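Local coordinates for protein prolyl endopeptidase (Myxococcus xanthus, PDB 2BKL) that probably cleaves oligopeptides on the carboxyl side of proline, and less readily of alanine, as a serine peptidase of the S9A family, at residues 13-17 and 18-22; 191-195 and 196-200; 565-569 and 570-574. All blocks are in the same frame, centred on the assembly; numbering follows the deposited sequence.

Overall arrangement
The three contacts come in series along the chain, each a local turn or hairpin. Contact 1 is a two-strand hairpin, 12-15 with 18-21, near the N-terminus; although early in sequence it packs on helix 584-593 of the hydrolase part. Contact 2 lies in the propeller loop between strands 181-186 and 203-208, and contact 3 in the hydrolase loop between strand 552-556 and helix 575-578. Centres of contacts 2 and 3 are about 11 Å apart and the two touch, D196 pairing with R572 and P199 packing on T573, so they bridge the propeller and the hydrolase domain beside the bound Z-Ala-Pro. Contact 1 stands aside, its centre about 20 Å from that of contact 3.

Contact 1: residues 13-17 and 18-22; sequences DTLHG and VQVAD
The carbonyl oxygen of V20 is gripped twice: D13 N donates to V20 O at 3.0 Å, and a water donates to the same oxygen at 2.8 Å while giving its other hydrogen to D13 OD2. That carboxylate also forms a salt bridge with R25. In return V20 N reaches D13 O at 2.8 Å. Two residues nearer the turn, L15 N donates to V18 O at 2.9 Å and V18 N to L15 O. These paired bonds make an antiparallel beta hairpin closed by a type I' turn from L15 to V18, with G17 at the positive phi that suits glycine. T14 and Q19 form the non-hydrogen-bonded pair between. Q19 bends at chi2 (-63°), folding its amide back toward T14; OG1 and OE1 are modelled too close for the detail of that bond to be trusted. On the other face CD1 of L15 meets CG2 of V20 at 3.8 Å, the two side chains crossing at about a right angle. V18 and V20 on this face also lie against F587 of helix 584-593.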
loop_
_atom_site.group_PDB
_atom_site.type_symbol
_atom_site.label_atom_id
_atom_site.label_comp_id
_atom_site.label_asym_id
_atom_site.label_seq_id
_atom_site.Cartn_x
_atom_site.Cartn_y
_atom_site.Cartn_z
ATOM N N ASP A 13 -14.370 -24.252 18.671
ATOM C CA ASP A 13 -13.039 -24.808 18.831
ATOM C C ASP A 13 -12.501 -24.395 20.184
ATOM O O ASP A 13 -12.793 -23.311 20.682
ATOM C CB ASP A 13 -12.096 -24.240 17.779
ATOM C CG ASP A 13 -12.368 -24.765 16.398
ATOM O OD1 ASP A 13 -11.826 -25.840 16.037
ATOM O OD2 ASP A 13 -13.100 -24.181 15.577
ATOM N N THR A 14 -11.685 -25.255 20.766
ATOM C CA THR A 14 -11.022 -24.940 22.002
ATOM C C THR A 14 -9.600 -24.621 21.658
ATOM O O THR A 14 -8.867 -25.487 21.205
ATOM C CB THR A 14 -11.061 -26.123 22.959
ATOM O OG1 THR A 14 -12.424 -26.473 23.220
ATOM C CG2 THR A 14 -10.537 -25.709 24.317
ATOM N N LEU A 15 -9.222 -23.370 21.864
ATOM C CA LEU A 15 -7.890 -22.897 21.562
ATOM C C LEU A 15 -7.273 -22.362 22.844
ATOM O O LEU A 15 -7.821 -21.452 23.462
ATOM C CB LEU A 15 -7.977 -21.790 20.500
ATOM C CG LEU A 15 -8.833 -22.177 19.280
ATOM C CD1 LEU A 15 -8.998 -21.008 18.332
ATOM C CD2 LEU A 15 -8.219 -23.356 18.540
ATOM N N HIS A 16 -6.163 -22.956 23.259
ATOM C CA HIS A 16 -5.450 -22.539 24.467
ATOM C C HIS A 16 -6.383 -22.439 25.690
ATOM O O HIS A 16 -6.322 -21.483 26.464
ATOM C CB HIS A 16 -4.716 -21.218 24.210
ATOM C CG HIS A 16 -3.911 -21.230 22.949
ATOM N ND1 HIS A 16 -2.745 -21.956 22.814
ATOM C CD2 HIS A 16 -4.129 -20.639 21.744
ATOM C CE1 HIS A 16 -2.265 -21.795 21.593
ATOM N NE2 HIS A 16 -3.083 -20.996 20.923
ATOM N N GLY A 17 -7.275 -23.414 25.800
ATOM C CA GLY A 17 -8.176 -23.512 26.933
ATOM C C GLY A 17 -9.452 -22.701 26.838
ATOM O O GLY A 17 -10.264 -22.737 27.765
ATOM N N VAL A 18 -9.647 -21.986 25.727
ATOM C CA VAL A 18 -10.739 -21.039 25.563
ATOM C C VAL A 18 -11.627 -21.484 24.403
ATOM O O VAL A 18 -11.123 -21.766 23.331
ATOM C CB VAL A 18 -10.189 -19.629 25.215
ATOM C CG1 VAL A 18 -11.325 -18.679 24.858
ATOM C CG2 VAL A 18 -9.364 -19.075 26.364
ATOM N N GLN A 19 -12.940 -21.503 24.622
ATOM C CA GLN A 19 -13.920 -21.785 23.577
ATOM C C GLN A 19 -14.050 -20.580 22.642
ATOM O O GLN A 19 -14.255 -19.447 23.096
ATOM C CB GLN A 19 -15.292 -22.088 24.183
ATOM C CG GLN A 19 -15.303 -23.264 25.146
ATOM C CD GLN A 19 -14.935 -24.559 24.472
ATOM O OE1 GLN A 19 -13.830 -25.069 24.651
ATOM N NE2 GLN A 19 -15.857 -25.096 23.680
ATOM N N VAL A 20 -13.908 -20.836 21.353
ATOM C CA VAL A 20 -14.080 -19.827 20.300
ATOM C C VAL A 20 -15.176 -20.300 19.358
ATOM O O VAL A 20 -15.032 -21.316 18.717
ATOM C CB VAL A 20 -12.778 -19.613 19.516
ATOM C CG1 VAL A 20 -12.938 -18.555 18.420
ATOM C CG2 VAL A 20 -11.655 -19.226 20.456
ATOM N N ALA A 21 -16.248 -19.526 19.250
ATOM C CA ALA A 21 -17.357 -19.832 18.354
ATOM C C ALA A 21 -17.124 -19.247 16.962
ATOM O O ALA A 21 -16.638 -18.121 16.813
ATOM C CB ALA A 21 -18.659 -19.323 18.942
ATOM N N ASP A 22 -17.531 -20.003 15.946
ATOM C CA ASP A 22 -17.341 -19.647 14.544
ATOM C C ASP A 22 -18.626 -20.003 13.777
ATOM O O ASP A 22 -18.656 -20.961 13.013
ATOM C CB ASP A 22 -16.112 -20.360 13.986
ATOM C CG ASP A 22 -15.536 -19.726 12.737
ATOM O OD1 ASP A 22 -16.244 -18.994 11.986
ATOM O OD2 ASP A 22 -14.350 -19.962 12.431
HETATM O O HOH W 1 -13.658 -21.544 16.235
#

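Contact 2: residues 191-195 and 196-200; sequences PSIKV and DERPG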
loop_
_atom_site.group_PDB
_atom_site.type_symbol
_atom_site.label_atom_id
_atom_site.label_comp_id
_atom_site.label_asym_id
_atom_site.label_seq_id
_atom_site.Cartn_x
_atom_site.Cartn_y
_atom_site.Cartn_z
ATOM N N PRO A 191 2.152 -27.975 -6.826
ATOM C CA PRO A 191 0.784 -28.120 -6.320
ATOM C C PRO A 191 0.688 -28.711 -4.917
ATOM O O PRO A 191 -0.390 -28.738 -4.337
ATOM C CB PRO A 191 0.137 -29.046 -7.350
ATOM C CG PRO A 191 1.287 -29.834 -7.910
ATOM C CD PRO A 191 2.447 -28.917 -7.927
ATOM N N SER A 192 1.790 -29.249 -4.398
ATOM C CA SER A 192 1.789 -29.795 -3.055
ATOM C C SER A 192 2.094 -28.760 -1.975
ATOM O O SER A 192 2.075 -29.091 -0.787
ATOM C CB SER A 192 2.765 -30.979 -2.950
ATOM O OG SER A 192 4.143 -30.626 -2.991
ATOM N N ILE A 193 2.397 -27.538 -2.381
ATOM C CA ILE A 193 2.621 -26.446 -1.422
ATOM C C ILE A 193 1.289 -25.758 -1.132
ATOM O O ILE A 193 0.628 -25.244 -2.051
ATOM C CB ILE A 193 3.626 -25.442 -1.956
ATOM C CG1 ILE A 193 4.992 -26.100 -2.216
ATOM C CG2 ILE A 193 3.795 -24.281 -0.942
ATOM C CD1 ILE A 193 5.999 -25.221 -2.874
ATOM N N LYS A 194 0.920 -25.739 0.147
ATOM C CA LYS A 194 -0.273 -25.051 0.627
ATOM C C LYS A 194 -0.100 -23.548 0.429
ATOM O O LYS A 194 1.001 -23.004 0.557
ATOM C CB LYS A 194 -0.499 -25.361 2.107
ATOM C CG LYS A 194 -0.836 -26.821 2.388
ATOM C CD LYS A 194 -0.865 -27.093 3.900
ATOM C CE LYS A 194 -1.500 -28.433 4.223
ATOM N NZ LYS A 194 -0.566 -29.578 4.001
ATOM N N VAL A 195 -1.197 -22.877 0.107
ATOM C CA VAL A 195 -1.177 -21.467 -0.240
ATOM C C VAL A 195 -0.562 -20.691 0.924
ATOM O O VAL A 195 0.266 -19.811 0.727
ATOM C CB VAL A 195 -2.615 -20.944 -0.543
ATOM C CG1 VAL A 195 -2.657 -19.382 -0.635
ATOM C CG2 VAL A 195 -3.183 -21.589 -1.819
ATOM N N ASP A 196 -0.928 -21.028 2.158
ATOM C CA ASP A 196 -0.386 -20.286 3.303
ATOM C C ASP A 196 1.110 -20.482 3.546
ATOM O O ASP A 196 1.746 -19.646 4.190
ATOM C CB ASP A 196 -1.153 -20.600 4.586
ATOM C CG ASP A 196 -0.940 -22.002 5.058
ATOM O OD1 ASP A 196 -1.431 -22.916 4.356
ATOM O OD2 ASP A 196 -0.341 -22.312 6.125
ATOM N N GLU A 197 1.673 -21.573 3.026
ATOM C CA GLU A 197 3.108 -21.830 3.194
ATOM C C GLU A 197 3.941 -21.290 2.042
ATOM O O GLU A 197 5.157 -21.203 2.150
ATOM C CB GLU A 197 3.359 -23.326 3.349
ATOM C CG GLU A 197 2.876 -23.856 4.702
ATOM C CD GLU A 197 3.753 -23.405 5.881
ATOM O OE1 GLU A 197 5.011 -23.336 5.752
ATOM O OE2 GLU A 197 3.190 -23.148 6.973
ATOM N N ARG A 198 3.283 -20.976 0.928
ATOM C CA ARG A 198 3.984 -20.562 -0.283
ATOM C C ARG A 198 4.977 -19.404 -0.089
ATOM O O ARG A 198 6.020 -19.410 -0.737
ATOM C CB ARG A 198 3.006 -20.232 -1.405
ATOM C CG ARG A 198 3.611 -20.285 -2.801
ATOM C CD ARG A 198 2.651 -19.835 -3.842
ATOM N NE ARG A 198 3.236 -19.850 -5.176
ATOM C CZ ARG A 198 2.762 -19.111 -6.169
ATOM N NH1 ARG A 198 1.727 -18.311 -5.950
ATOM N NH2 ARG A 198 3.325 -19.173 -7.363
ATOM N N PRO A 199 4.671 -18.397 0.729
ATOM C CA PRO A 199 5.640 -17.307 0.902
ATOM C C PRO A 199 7.029 -17.722 1.397
ATOM O O PRO A 199 7.989 -16.951 1.232
ATOM C CB PRO A 199 4.946 -16.369 1.879
ATOM C CG PRO A 199 3.524 -16.600 1.744
ATOM C CD PRO A 199 3.405 -18.108 1.434
ATOM N N GLY A 200 7.137 -18.904 1.989
ATOM C CA GLY A 200 8.426 -19.384 2.451
ATOM C C GLY A 200 9.274 -20.010 1.357
ATOM O O GLY A 200 10.365 -20.487 1.661
#
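Backbone hydrogen bonds come first, and they turn the chain between K194 and R198. E197 N donates to K194 O at 2.9 Å, and R198 N to V195 O at 3.2 Å. R198 N also makes a weak bond to K194 O, so that one N-H is shared between two carbonyls. Residues 198-200 are 3-10 in form, and G200 N donates to E197 O.

Apolar contact is slight. CG2 of I193, placed opposite the backbone N by chi1 (-61° to CG1), rests on R198 CA at 3.8 Å. Two van der Waals contacts of carbon with oxygen add to it: P199 CD lies 3.6 Å from V195 O, and the beta carbon of K194 lies 3.5 Å from D196 OD1.

The charged groups find their partners outside the two segments. K194 NZ stays 6.7 Å from D196 OD1, too far to pair. D196 OD2 instead forms a salt bridge with R572 of the hydrolase domain, E197 adds a long, weak ion pair to the same arginine, and R198 is paired with E146. The backbone thus shapes the turn, while D196, with weaker help from E197, gives R572 a negative partner across the domain boundary and probably helps hold the two domains together.

Contact 3: residues 565-569 and 570-574; sequences YHLFG and SGRTW. With ZAH (N-[(benzyloxy)carbonyl]-L-alanyl-L-proline), chain C.
CD2 of Y565 meets the edge of the W574 indole, 4.2 Å from CE3, and W574 gives one face of that indole to Z-Ala-Pro. Over that face lies the proline ring of the ligand, C5 above its centre, while NE1 donates to ZAH O16 at 2.9 Å and 163°, the oxygen lying in the indole plane. On the opposite face sit S570 O and T573 OG1. With only a methyl group in place of the W574 indole, as in an alanine here, the ligand's proline ring is likely to lose its flat partner and ZAH O16 this donor.

Behind the indole, T573 OG1 donates to S570 O at 2.7 Å in the carbonyl plane, and T573 N binds the same oxygen. Y565, with chi1 at 86° setting its CG between the backbone N and carbonyl carbon, brings CE2 to 3.2 Å from G571 O; its hydroxyl bonds to G579 O.

Farther out, G571 N donates to F568 O at 3.0 Å, and a water links G569 O to R572 N. H566 O lies over one face of the R572 guanidinium, whose NH2 comes to the edge of the H566 ring and pairs with E582. A type II' turn from F568 to G571 thus backs the proline-binding pocket of a prolyl oligopeptidase.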
loop_
_atom_site.group_PDB
_atom_site.type_symbol
_atom_site.label_atom_id
_atom_site.label_comp_id
_atom_site.label_asym_id
_atom_site.label_seq_id
_atom_site.Cartn_x
_atom_site.Cartn_y
_atom_site.Cartn_z
ATOM N N TYR A 565 -6.785 -15.720 10.593
ATOM C CA TYR A 565 -6.269 -15.039 9.387
ATOM C C TYR A 565 -4.996 -15.687 8.811
ATOM O O TYR A 565 -4.781 -15.636 7.610
ATOM C CB TYR A 565 -6.043 -13.540 9.643
ATOM C CG TYR A 565 -4.685 -13.255 10.229
ATOM C CD1 TYR A 565 -4.453 -13.343 11.600
ATOM C CD2 TYR A 565 -3.583 -12.997 9.402
ATOM C CE1 TYR A 565 -3.177 -13.134 12.139
ATOM C CE2 TYR A 565 -2.292 -12.799 9.945
ATOM C CZ TYR A 565 -2.099 -12.871 11.285
ATOM O OH TYR A 565 -0.842 -12.701 11.776
ATOM N N HIS A 566 -4.167 -16.243 9.680
ATOM C CA HIS A 566 -2.872 -16.775 9.268
ATOM C C HIS A 566 -2.999 -18.043 8.385
ATOM O O HIS A 566 -2.031 -18.455 7.761
ATOM C CB HIS A 566 -2.019 -17.083 10.494
ATOM C CG HIS A 566 -2.656 -18.076 11.410
ATOM N ND1 HIS A 566 -3.713 -17.750 12.232
ATOM C CD2 HIS A 566 -2.447 -19.406 11.572
ATOM C CE1 HIS A 566 -4.113 -18.834 12.874
ATOM N NE2 HIS A 566 -3.365 -19.855 12.486
ATOM N N LEU A 567 -4.186 -18.634 8.328
ATOM C CA LEU A 567 -4.422 -19.875 7.581
ATOM C C LEU A 567 -4.705 -19.679 6.100
ATOM O O LEU A 567 -4.810 -20.661 5.348
ATOM C CB LEU A 567 -5.582 -20.650 8.223
ATOM C CG LEU A 567 -5.417 -21.006 9.697
ATOM C CD1 LEU A 567 -6.732 -21.529 10.284
ATOM C CD2 LEU A 567 -4.312 -22.040 9.883
ATOM N N PHE A 568 -4.873 -18.435 5.677
ATOM C CA PHE A 568 -5.347 -18.138 4.340
ATOM C C PHE A 568 -4.481 -17.128 3.615
ATOM O O PHE A 568 -3.985 -16.168 4.203
ATOM C CB PHE A 568 -6.755 -17.539 4.405
ATOM C CG PHE A 568 -7.781 -18.444 5.062
ATOM C CD1 PHE A 568 -7.941 -18.497 6.441
ATOM C CD2 PHE A 568 -8.599 -19.220 4.264
ATOM C CE1 PHE A 568 -8.874 -19.339 7.016
ATOM C CE2 PHE A 568 -9.557 -20.051 4.832
ATOM C CZ PHE A 568 -9.678 -20.106 6.220
ATOM N N GLY A 569 -4.382 -17.307 2.317
ATOM C CA GLY A 569 -3.677 -16.386 1.458
ATOM C C GLY A 569 -2.274 -16.106 1.962
ATOM O O GLY A 569 -1.579 -17.012 2.356
ATOM N N SER A 570 -1.914 -14.823 1.951
ATOM C CA SER A 570 -0.614 -14.338 2.388
ATOM C C SER A 570 -0.499 -14.110 3.906
ATOM O O SER A 570 0.434 -13.472 4.380
ATOM C CB SER A 570 -0.297 -13.010 1.643
ATOM O OG SER A 570 -0.243 -13.264 0.250
ATOM N N GLY A 571 -1.458 -14.604 4.678
ATOM C CA GLY A 571 -1.532 -14.292 6.083
ATOM C C GLY A 571 -0.301 -14.516 6.923
ATOM O O GLY A 571 -0.026 -13.746 7.822
ATOM N N ARG A 572 0.467 -15.583 6.684
ATOM C CA ARG A 572 1.629 -15.841 7.525
ATOM C C ARG A 572 2.672 -14.734 7.418
ATOM O O ARG A 572 3.427 -14.499 8.362
ATOM C CB ARG A 572 2.221 -17.222 7.242
ATOM C CG ARG A 572 1.277 -18.329 7.654
ATOM C CD ARG A 572 1.904 -19.694 7.619
ATOM N NE ARG A 572 0.970 -20.693 8.139
ATOM C CZ ARG A 572 0.734 -20.912 9.436
ATOM N NH1 ARG A 572 1.347 -20.233 10.379
ATOM N NH2 ARG A 572 -0.184 -21.799 9.771
ATOM N N THR A 573 2.678 -14.004 6.315
ATOM C CA THR A 573 3.633 -12.919 6.175
ATOM C C THR A 573 3.359 -11.760 7.113
ATOM O O THR A 573 4.238 -10.912 7.277
ATOM C CB THR A 573 3.728 -12.377 4.719
ATOM O OG1 THR A 573 2.525 -11.714 4.326
ATOM C CG2 THR A 573 4.014 -13.498 3.693
ATOM N N TRP A 574 2.148 -11.708 7.688
ATOM C CA TRP A 574 1.807 -10.642 8.647
ATOM C C TRP A 574 1.929 -11.081 10.090
ATOM O O TRP A 574 1.704 -10.270 10.986
ATOM C CB TRP A 574 0.417 -10.062 8.367
ATOM C CG TRP A 574 0.289 -9.746 6.914
ATOM C CD1 TRP A 574 1.189 -9.095 6.148
ATOM C CD2 TRP A 574 -0.798 -10.093 6.068
ATOM N NE1 TRP A 574 0.758 -9.039 4.842
ATOM C CE2 TRP A 574 -0.465 -9.649 4.773
ATOM C CE3 TRP A 574 -2.021 -10.752 6.268
ATOM C CZ2 TRP A 574 -1.286 -9.868 3.674
ATOM C CZ3 TRP A 574 -2.844 -10.978 5.140
ATOM C CH2 TRP A 574 -2.458 -10.523 3.880
HETATM C C1 ZAH C . -3.472 -4.810 3.670
HETATM O O2 ZAH C . -3.265 -3.953 4.770
HETATM C C3 ZAH C . -2.656 -6.121 3.763
HETATM C C4 ZAH C . -3.069 -6.965 4.972
HETATM C C5 ZAH C . -2.148 -6.562 6.117
HETATM C C6 ZAH C . -0.893 -6.008 5.494
HETATM N N7 ZAH C . -1.223 -5.924 4.077
HETATM C C8 ZAH C . -0.328 -5.589 3.150
HETATM O O9 ZAH C . -0.712 -5.611 1.886
HETATM C C10 ZAH C . 1.177 -5.475 3.475
HETATM C C11 ZAH C . 1.333 -4.043 3.985
HETATM N N14 ZAH C . 1.999 -5.642 2.302
HETATM C C15 ZAH C . 2.193 -6.824 1.767
HETATM O O16 ZAH C . 1.727 -7.913 2.321
HETATM O O17 ZAH C . 2.972 -6.901 0.565
HETATM C C18 ZAH C . 2.999 -8.218 -0.041
HETATM C C19 ZAH C . 3.588 -8.185 -1.456
HETATM C C20 ZAH C . 4.937 -7.846 -1.628
HETATM C C21 ZAH C . 5.483 -7.802 -2.911
HETATM C C22 ZAH C . 4.687 -8.118 -4.014
HETATM C C23 ZAH C . 3.347 -8.481 -3.846
HETATM C C24 ZAH C . 2.798 -8.511 -2.565
HETATM O O HOH W 2 0.650 -17.070 4.185
#